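Local coordinates for Lmo0135 protein (Listeria monocytogenes EGD-e, PDB 5ISU) that probably serves as the extracellular substrate-binding component of an ABC transporter, capturing peptides for uptake, at residues A[276-285]-A[458-466]; A[322-331]-A[359-369]. One frame throughout, in Å; residues are numbered along the deposited sequence.

Contact 1: A[276-285]-A[458-466]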
# COMPACT_ATOMS: atom_id res chain seq x y z
N ARG A 276 -20.79 -11.07 -16.01
CA ARG A 276 -19.83 -10.15 -15.40
C ARG A 276 -19.86 -8.78 -16.08
O ARG A 276 -19.75 -7.75 -15.40
CB ARG A 276 -18.40 -10.72 -15.42
CG ARG A 276 -18.23 -11.99 -14.59
CD ARG A 276 -16.79 -12.29 -14.24
NE ARG A 276 -15.93 -12.47 -15.41
CZ ARG A 276 -15.73 -13.62 -16.06
NH1 ARG A 276 -16.34 -14.74 -15.69
NH2 ARG A 276 -14.91 -13.65 -17.11
N GLN A 277 -20.02 -8.78 -17.40
CA GLN A 277 -20.09 -7.54 -18.17
C GLN A 277 -21.41 -6.82 -17.90
O GLN A 277 -21.45 -5.59 -17.82
CB GLN A 277 -19.92 -7.80 -19.65
CG GLN A 277 -18.51 -8.23 -20.05
CD GLN A 277 -18.41 -8.60 -21.52
OE1 GLN A 277 -19.41 -8.87 -22.17
NE2 GLN A 277 -17.19 -8.61 -22.05
N ALA A 278 -22.49 -7.59 -17.76
CA ALA A 278 -23.79 -6.99 -17.44
C ALA A 278 -23.72 -6.25 -16.10
O ALA A 278 -24.26 -5.15 -15.97
CB ALA A 278 -24.87 -8.05 -17.40
N LEU A 279 -23.03 -6.85 -15.12
CA LEU A 279 -22.90 -6.28 -13.77
C LEU A 279 -21.90 -5.13 -13.71
O LEU A 279 -21.71 -4.52 -12.65
CB LEU A 279 -22.51 -7.38 -12.77
CG LEU A 279 -23.46 -8.56 -12.63
CD1 LEU A 279 -22.87 -9.64 -11.74
CD2 LEU A 279 -24.84 -8.14 -12.12
N SER A 280 -21.24 -4.85 -14.84
CA SER A 280 -20.33 -3.73 -14.96
C SER A 280 -21.09 -2.58 -15.64
O SER A 280 -21.11 -1.43 -15.16
CB SER A 280 -19.08 -4.11 -15.76
OG SER A 280 -18.42 -5.21 -15.17
N TYR A 281 -21.71 -2.91 -16.77
CA TYR A 281 -22.52 -1.94 -17.51
C TYR A 281 -23.69 -1.34 -16.72
O TYR A 281 -24.20 -0.30 -17.10
CB TYR A 281 -23.11 -2.57 -18.78
CG TYR A 281 -22.17 -2.64 -19.96
CD1 TYR A 281 -21.74 -1.48 -20.60
CD2 TYR A 281 -21.80 -3.87 -20.51
CE1 TYR A 281 -20.91 -1.53 -21.71
CE2 TYR A 281 -20.98 -3.93 -21.64
CZ TYR A 281 -20.54 -2.76 -22.23
OH TYR A 281 -19.73 -2.82 -23.33
N ALA A 282 -24.13 -2.01 -15.67
CA ALA A 282 -25.22 -1.47 -14.86
C ALA A 282 -24.77 -0.34 -13.93
O ALA A 282 -25.61 0.36 -13.35
CB ALA A 282 -25.86 -2.59 -14.04
N LEU A 283 -23.46 -0.14 -13.81
CA LEU A 283 -22.90 0.81 -12.85
C LEU A 283 -22.30 2.07 -13.46
O LEU A 283 -21.94 2.09 -14.64
CB LEU A 283 -21.81 0.10 -12.05
CG LEU A 283 -22.18 -1.24 -11.40
CD1 LEU A 283 -20.96 -1.90 -10.77
CD2 LEU A 283 -23.28 -1.07 -10.37
N ASP A 284 -22.22 3.12 -12.64
CA ASP A 284 -21.61 4.41 -13.01
C ASP A 284 -20.70 4.90 -11.90
O ASP A 284 -21.15 5.21 -10.79
CB ASP A 284 -22.65 5.49 -13.32
CG ASP A 284 -22.01 6.86 -13.56
OD1 ASP A 284 -21.55 7.50 -12.59
OD2 ASP A 284 -21.96 7.29 -14.73
N ARG A 285 -19.43 5.01 -12.22
CA ARG A 285 -18.42 5.40 -11.25
C ARG A 285 -18.61 6.72 -10.51
O ARG A 285 -18.40 6.74 -9.30
CB ARG A 285 -17.04 5.36 -11.92
CG ARG A 285 -16.60 3.94 -12.20
CD ARG A 285 -15.28 3.87 -12.92
NE ARG A 285 -14.88 2.47 -13.09
CZ ARG A 285 -15.21 1.68 -14.12
NH1 ARG A 285 -14.79 0.42 -14.16
NH2 ARG A 285 -15.98 2.13 -15.11
N ASP A 458 -11.16 -6.69 -20.45
CA ASP A 458 -12.00 -7.41 -21.42
C ASP A 458 -12.77 -8.58 -20.79
O ASP A 458 -13.93 -8.77 -21.11
CB ASP A 458 -11.19 -7.92 -22.60
CG ASP A 458 -10.63 -6.80 -23.45
OD1 ASP A 458 -11.14 -5.67 -23.39
OD2 ASP A 458 -9.67 -7.06 -24.21
N ASP A 459 -12.15 -9.33 -19.88
CA ASP A 459 -12.84 -10.47 -19.23
C ASP A 459 -13.65 -10.09 -17.99
O ASP A 459 -14.22 -10.98 -17.31
CB ASP A 459 -11.86 -11.60 -18.89
CG ASP A 459 -11.44 -12.41 -20.11
OD1 ASP A 459 -11.94 -12.10 -21.21
OD2 ASP A 459 -10.64 -13.36 -19.96
N ALA A 460 -13.74 -8.79 -17.72
CA ALA A 460 -14.44 -8.27 -16.56
C ALA A 460 -14.20 -9.14 -15.33
O ALA A 460 -15.14 -9.60 -14.69
CB ALA A 460 -15.92 -8.13 -16.85
N VAL A 461 -12.92 -9.36 -15.03
CA VAL A 461 -12.51 -10.18 -13.88
C VAL A 461 -12.92 -9.51 -12.57
O VAL A 461 -13.32 -10.18 -11.61
CB VAL A 461 -10.99 -10.41 -13.89
CG1 VAL A 461 -10.56 -11.25 -12.69
CG2 VAL A 461 -10.59 -11.09 -15.19
N ILE A 462 -12.77 -8.19 -12.53
CA ILE A 462 -13.19 -7.38 -11.39
C ILE A 462 -13.89 -6.16 -11.97
O ILE A 462 -14.00 -6.03 -13.18
CB ILE A 462 -12.01 -6.91 -10.54
CG1 ILE A 462 -11.07 -5.99 -11.36
CG2 ILE A 462 -11.25 -8.11 -9.98
CD1 ILE A 462 -10.10 -5.21 -10.51
N TYR A 463 -14.35 -5.28 -11.09
CA TYR A 463 -14.90 -3.99 -11.48
C TYR A 463 -14.10 -2.93 -10.70
O TYR A 463 -14.35 -2.75 -9.52
CB TYR A 463 -16.40 -3.86 -11.16
CG TYR A 463 -16.99 -2.56 -11.66
CD1 TYR A 463 -17.43 -2.43 -12.97
CD2 TYR A 463 -17.06 -1.43 -10.84
CE1 TYR A 463 -17.94 -1.24 -13.44
CE2 TYR A 463 -17.56 -0.24 -11.30
CZ TYR A 463 -18.01 -0.15 -12.61
OH TYR A 463 -18.55 1.03 -13.10
N PRO A 464 -13.09 -2.31 -11.33
CA PRO A 464 -12.33 -1.25 -10.62
C PRO A 464 -13.23 -0.05 -10.42
O PRO A 464 -13.74 0.49 -11.38
CB PRO A 464 -11.18 -0.91 -11.58
CG PRO A 464 -11.20 -1.98 -12.64
CD PRO A 464 -12.58 -2.52 -12.70
N ILE A 465 -13.44 0.36 -9.17
CA ILE A 465 -14.34 1.46 -8.88
C ILE A 465 -13.63 2.80 -8.89
O ILE A 465 -13.97 3.68 -9.67
CB ILE A 465 -15.02 1.27 -7.52
CG1 ILE A 465 -15.83 -0.03 -7.47
CG2 ILE A 465 -15.93 2.46 -7.21
CD1 ILE A 465 -16.33 -0.38 -6.09
N SER A 466 -12.66 2.96 -8.01
CA SER A 466 -11.96 4.24 -7.89
C SER A 466 -10.55 4.17 -7.34
O SER A 466 -10.20 3.21 -6.66
CB SER A 466 -12.78 5.17 -6.99
OG SER A 466 -13.01 4.59 -5.70
O HOH W 1 -15.77 -5.01 -15.17
O HOH W 2 -19.47 1.57 -15.53

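Contact 2: A[322-331]-A[359-369]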
# COMPACT_ATOMS: atom_id res chain seq x y z
N GLN A 322 -21.79 3.09 -18.10
CA GLN A 322 -23.20 2.76 -17.83
C GLN A 322 -24.10 2.68 -19.07
O GLN A 322 -24.21 3.64 -19.83
CB GLN A 322 -23.81 3.70 -16.80
CG GLN A 322 -25.03 3.13 -16.08
CD GLN A 322 -25.62 4.10 -15.07
OE1 GLN A 322 -25.98 5.23 -15.41
NE2 GLN A 322 -25.75 3.66 -13.82
N ASP A 323 -24.69 1.49 -19.26
CA ASP A 323 -25.63 1.21 -20.34
C ASP A 323 -26.57 0.11 -19.80
O ASP A 323 -26.32 -1.09 -19.96
CB ASP A 323 -24.90 0.77 -21.60
CG ASP A 323 -25.80 0.74 -22.83
OD1 ASP A 323 -27.05 0.63 -22.72
OD2 ASP A 323 -25.23 0.82 -23.94
N ILE A 324 -27.61 0.55 -19.12
CA ILE A 324 -28.59 -0.35 -18.54
C ILE A 324 -29.30 -1.18 -19.61
O ILE A 324 -29.56 -2.38 -19.41
CB ILE A 324 -29.56 0.43 -17.61
CG1 ILE A 324 -28.77 0.89 -16.37
CG2 ILE A 324 -30.75 -0.42 -17.19
CD1 ILE A 324 -29.48 1.92 -15.51
N ALA A 325 -29.58 -0.58 -20.77
CA ALA A 325 -30.24 -1.33 -21.85
C ALA A 325 -29.35 -2.48 -22.33
O ALA A 325 -29.83 -3.61 -22.51
CB ALA A 325 -30.62 -0.41 -23.01
N LYS A 326 -28.06 -2.21 -22.52
CA LYS A 326 -27.13 -3.25 -22.96
C LYS A 326 -26.93 -4.27 -21.86
O LYS A 326 -26.73 -5.45 -22.14
CB LYS A 326 -25.79 -2.66 -23.38
CG LYS A 326 -24.85 -3.70 -23.98
CD LYS A 326 -23.57 -3.07 -24.47
CE LYS A 326 -22.70 -4.09 -25.20
NZ LYS A 326 -21.42 -3.50 -25.69
N ALA A 327 -26.98 -3.82 -20.61
CA ALA A 327 -26.85 -4.72 -19.47
C ALA A 327 -27.98 -5.73 -19.48
O ALA A 327 -27.76 -6.90 -19.19
CB ALA A 327 -26.85 -3.96 -18.16
N LYS A 328 -29.20 -5.27 -19.78
CA LYS A 328 -30.37 -6.16 -19.87
C LYS A 328 -30.16 -7.22 -20.97
O LYS A 328 -30.51 -8.38 -20.79
CB LYS A 328 -31.68 -5.36 -20.07
CG LYS A 328 -32.15 -4.65 -18.80
CD LYS A 328 -33.40 -3.79 -18.99
CE LYS A 328 -33.12 -2.55 -19.83
NZ LYS A 328 -34.28 -1.62 -19.99
N LYS A 329 -29.59 -6.79 -22.09
CA LYS A 329 -29.25 -7.69 -23.20
C LYS A 329 -28.29 -8.80 -22.77
O LYS A 329 -28.49 -9.97 -23.09
CB LYS A 329 -28.61 -6.90 -24.37
CG LYS A 329 -29.53 -6.60 -25.55
CD LYS A 329 -29.53 -7.79 -26.51
CE LYS A 329 -30.42 -7.57 -27.74
NZ LYS A 329 -31.87 -7.56 -27.40
N LEU A 330 -27.25 -8.43 -22.03
CA LEU A 330 -26.23 -9.39 -21.59
C LEU A 330 -26.72 -10.38 -20.52
O LEU A 330 -26.37 -11.58 -20.57
CB LEU A 330 -24.98 -8.65 -21.13
CG LEU A 330 -24.21 -8.03 -22.30
CD1 LEU A 330 -23.34 -6.87 -21.86
CD2 LEU A 330 -23.40 -9.10 -23.03
N VAL A 331 -27.50 -9.90 -19.57
CA VAL A 331 -28.03 -10.80 -18.54
C VAL A 331 -28.95 -11.85 -19.21
O VAL A 331 -29.00 -13.00 -18.77
CB VAL A 331 -28.69 -10.04 -17.36
CG1 VAL A 331 -29.81 -9.13 -17.84
CG2 VAL A 331 -29.21 -11.02 -16.32
N TYR A 359 -25.79 0.71 -3.62
CA TYR A 359 -25.80 1.19 -4.99
C TYR A 359 -25.83 -0.00 -5.97
O TYR A 359 -26.58 -0.01 -6.93
CB TYR A 359 -24.62 2.13 -5.26
CG TYR A 359 -24.60 2.62 -6.67
CD1 TYR A 359 -25.31 3.77 -7.04
CD2 TYR A 359 -23.90 1.94 -7.64
CE1 TYR A 359 -25.29 4.20 -8.35
CE2 TYR A 359 -23.89 2.37 -8.94
CZ TYR A 359 -24.57 3.50 -9.29
OH TYR A 359 -24.53 3.87 -10.60
N LEU A 360 -25.01 -1.02 -5.71
CA LEU A 360 -25.01 -2.22 -6.57
C LEU A 360 -26.38 -2.90 -6.53
O LEU A 360 -26.94 -3.28 -7.57
CB LEU A 360 -23.93 -3.21 -6.14
CG LEU A 360 -22.47 -2.75 -6.07
CD1 LEU A 360 -21.57 -3.93 -5.71
CD2 LEU A 360 -22.01 -2.13 -7.36
N GLN A 361 -26.93 -3.04 -5.33
CA GLN A 361 -28.26 -3.66 -5.14
C GLN A 361 -29.31 -2.91 -5.96
O GLN A 361 -30.09 -3.52 -6.70
CB GLN A 361 -28.65 -3.62 -3.67
CG GLN A 361 -29.95 -4.35 -3.35
CD GLN A 361 -30.35 -4.18 -1.91
OE1 GLN A 361 -30.25 -3.09 -1.34
NE2 GLN A 361 -30.85 -5.25 -1.31
N GLN A 362 -29.30 -1.60 -5.80
CA GLN A 362 -30.20 -0.69 -6.51
C GLN A 362 -30.03 -0.86 -8.02
O GLN A 362 -31.02 -1.05 -8.73
CB GLN A 362 -29.85 0.75 -6.13
CG GLN A 362 -30.75 1.84 -6.69
CD GLN A 362 -30.08 3.22 -6.64
OE1 GLN A 362 -29.01 3.43 -7.22
NE2 GLN A 362 -30.72 4.16 -5.97
N GLN A 363 -28.78 -0.82 -8.50
CA GLN A 363 -28.51 -0.91 -9.94
C GLN A 363 -28.78 -2.26 -10.52
O GLN A 363 -29.21 -2.35 -11.67
CB GLN A 363 -27.08 -0.46 -10.28
CG GLN A 363 -26.82 1.02 -10.01
CD GLN A 363 -27.81 1.95 -10.71
OE1 GLN A 363 -28.46 2.77 -10.06
NE2 GLN A 363 -27.97 1.78 -12.01
N TYR A 364 -28.52 -3.31 -9.75
CA TYR A 364 -28.80 -4.65 -10.24
C TYR A 364 -30.30 -4.92 -10.27
O TYR A 364 -30.79 -5.57 -11.19
CB TYR A 364 -28.00 -5.74 -9.50
CG TYR A 364 -26.48 -5.58 -9.63
CD1 TYR A 364 -25.89 -4.99 -10.75
CD2 TYR A 364 -25.64 -6.12 -8.67
CE1 TYR A 364 -24.51 -4.86 -10.87
CE2 TYR A 364 -24.25 -6.01 -8.79
CZ TYR A 364 -23.70 -5.39 -9.89
OH TYR A 364 -22.33 -5.29 -10.00
N LYS A 365 -31.04 -4.38 -9.29
CA LYS A 365 -32.50 -4.51 -9.33
C LYS A 365 -33.04 -4.04 -10.67
O LYS A 365 -33.85 -4.73 -11.29
CB LYS A 365 -33.19 -3.70 -8.23
CG LYS A 365 -33.31 -4.39 -6.88
CD LYS A 365 -34.25 -3.62 -5.96
CE LYS A 365 -34.43 -4.33 -4.62
NZ LYS A 365 -35.38 -3.62 -3.71
N GLU A 366 -32.55 -2.89 -11.14
CA GLU A 366 -33.02 -2.29 -12.39
C GLU A 366 -32.71 -3.13 -13.65
O GLU A 366 -33.36 -2.93 -14.69
CB GLU A 366 -32.49 -0.86 -12.54
CG GLU A 366 -33.23 -0.06 -13.60
CD GLU A 366 -32.81 1.40 -13.66
OE1 GLU A 366 -33.43 2.16 -14.44
OE2 GLU A 366 -31.86 1.78 -12.95
N ILE A 367 -31.74 -4.05 -13.58
CA ILE A 367 -31.46 -4.93 -14.74
C ILE A 367 -32.02 -6.35 -14.51
O ILE A 367 -31.60 -7.29 -15.18
CB ILE A 367 -29.95 -4.99 -15.14
CG1 ILE A 367 -29.08 -5.64 -14.06
CG2 ILE A 367 -29.45 -3.59 -15.47
CD1 ILE A 367 -27.70 -6.05 -14.56
N GLY A 368 -32.97 -6.48 -13.58
CA GLY A 368 -33.61 -7.76 -13.29
C GLY A 368 -32.82 -8.75 -12.45
O GLY A 368 -33.17 -9.94 -12.41
N VAL A 369 -31.77 -8.28 -11.76
CA VAL A 369 -30.93 -9.14 -10.91
C VAL A 369 -31.13 -8.78 -9.44
O VAL A 369 -31.02 -7.62 -9.08
CB VAL A 369 -29.42 -9.01 -11.28
CG1 VAL A 369 -28.55 -9.83 -10.33
CG2 VAL A 369 -29.18 -9.40 -12.73

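Contact 1: A[276-285]-A[458-466]
The phenol ring of Tyr463 is sandwiched between Leu283 and Arg285. Leu283 CD1 sits over the centre of one face in a CH-pi contact, 3.8 Å from the ring centroid, while on the opposite face the guanidinium of Arg285 lies flat in an offset stack, its plane turned only 13° from the ring. Arg285, extended from CG to NE, is held in this pose by the next carbonyl along the strand: NE (2.9 Å) and NH1 (3.0 Å) both bond to Pro464 O at the edge of the guanidinium, and NH2 bonds to Thr319 O. With CG anti to its own N (chi1 -176°), Tyr463 places its OH 2.7 Å from a water that bridges to Leu283 O. Arg276 repeats the side-on grip at the other end, where NE and NH2 both bond to Asp459 O, NH2 at 2.8 Å from it. Asp459 lies at the end of helix 442-458, just before Ala460, the positive-phi C-prime residue of a Schellman motif, which rests its CB on Arg276 CB. The contact thus sets the C-terminal part of helix 273-281 and the turn into helix 285-292 against the start of strand 462-475, which pairs antiparallel with strand 248-263 and forms a classic bulge at Ile465 and Ser466 opposite Ser259.

Contact 2: A[322-331]-A[359-369]
Ile367 presents CG2 to the flank of helix 324-334, where the methyl meets Ile324 CG2 and Ala327 CB, each at 3.8 Å. Its CG1 branch stands between the backbone N and the carbonyl carbon (chi1 66°), which leaves CG2 beside the N and directed at the helix. Ile324 crosses Ile367 at a slant, and its other branch runs on to bring CD1 3.5 Å from Glu366 OE2, the two side chains lying about at right angles. One helical turn beyond Ala327, Val331 slides past Val369 in the opposite direction, the two CG2 methyls 3.9 Å apart, and Val331 CG1 rests against Ile367 O. Ile367 and Val369 owe their positions to a Schellman motif: helix 351-365 ends with Gly368 at positive phi, Val369 N bonding to Tyr364 O and Gly368 N to Lys365 O. Ile367 N also reaches Tyr364 O, from the face of its plane opposite to Val369 N. The chain then passes into strand 370-376, within the solute-binding family 5 region. On the other helix, Asp323 is the N-cap, its OD1 accepting from Lys326 N at 3.0 Å. At the polar margin, the Gln322 side chain crosses that of Gln363 at about a right angle, their amide planes 31° apart, and its amide lies 14° from the plane of the Tyr359 ring. Gln363 NE2 bonds to Ala282 O, and Tyr359 OH to Glu287 OE1.

From the N terminus, the chain first runs through helix 273-281 and its following turn, then the 322-331 and 359-369 segments, before returning at 458-466. Contact 2 closes a short loop of 27 residues, which is nested within the 172-residue loop closed by contact 1. Their centres lie 11 Å apart, and they meet directly on the 276-285 segment: Leu279 O probably accepts from Tyr364 OH at 2.8 Å, and Tyr281 O from Asp323 N at the same distance. Segment 276-285 therefore stands between helices 324-334 and 351-365 on the one hand and strand 462-475 on the other, joining the helical pair to the mixed sheet.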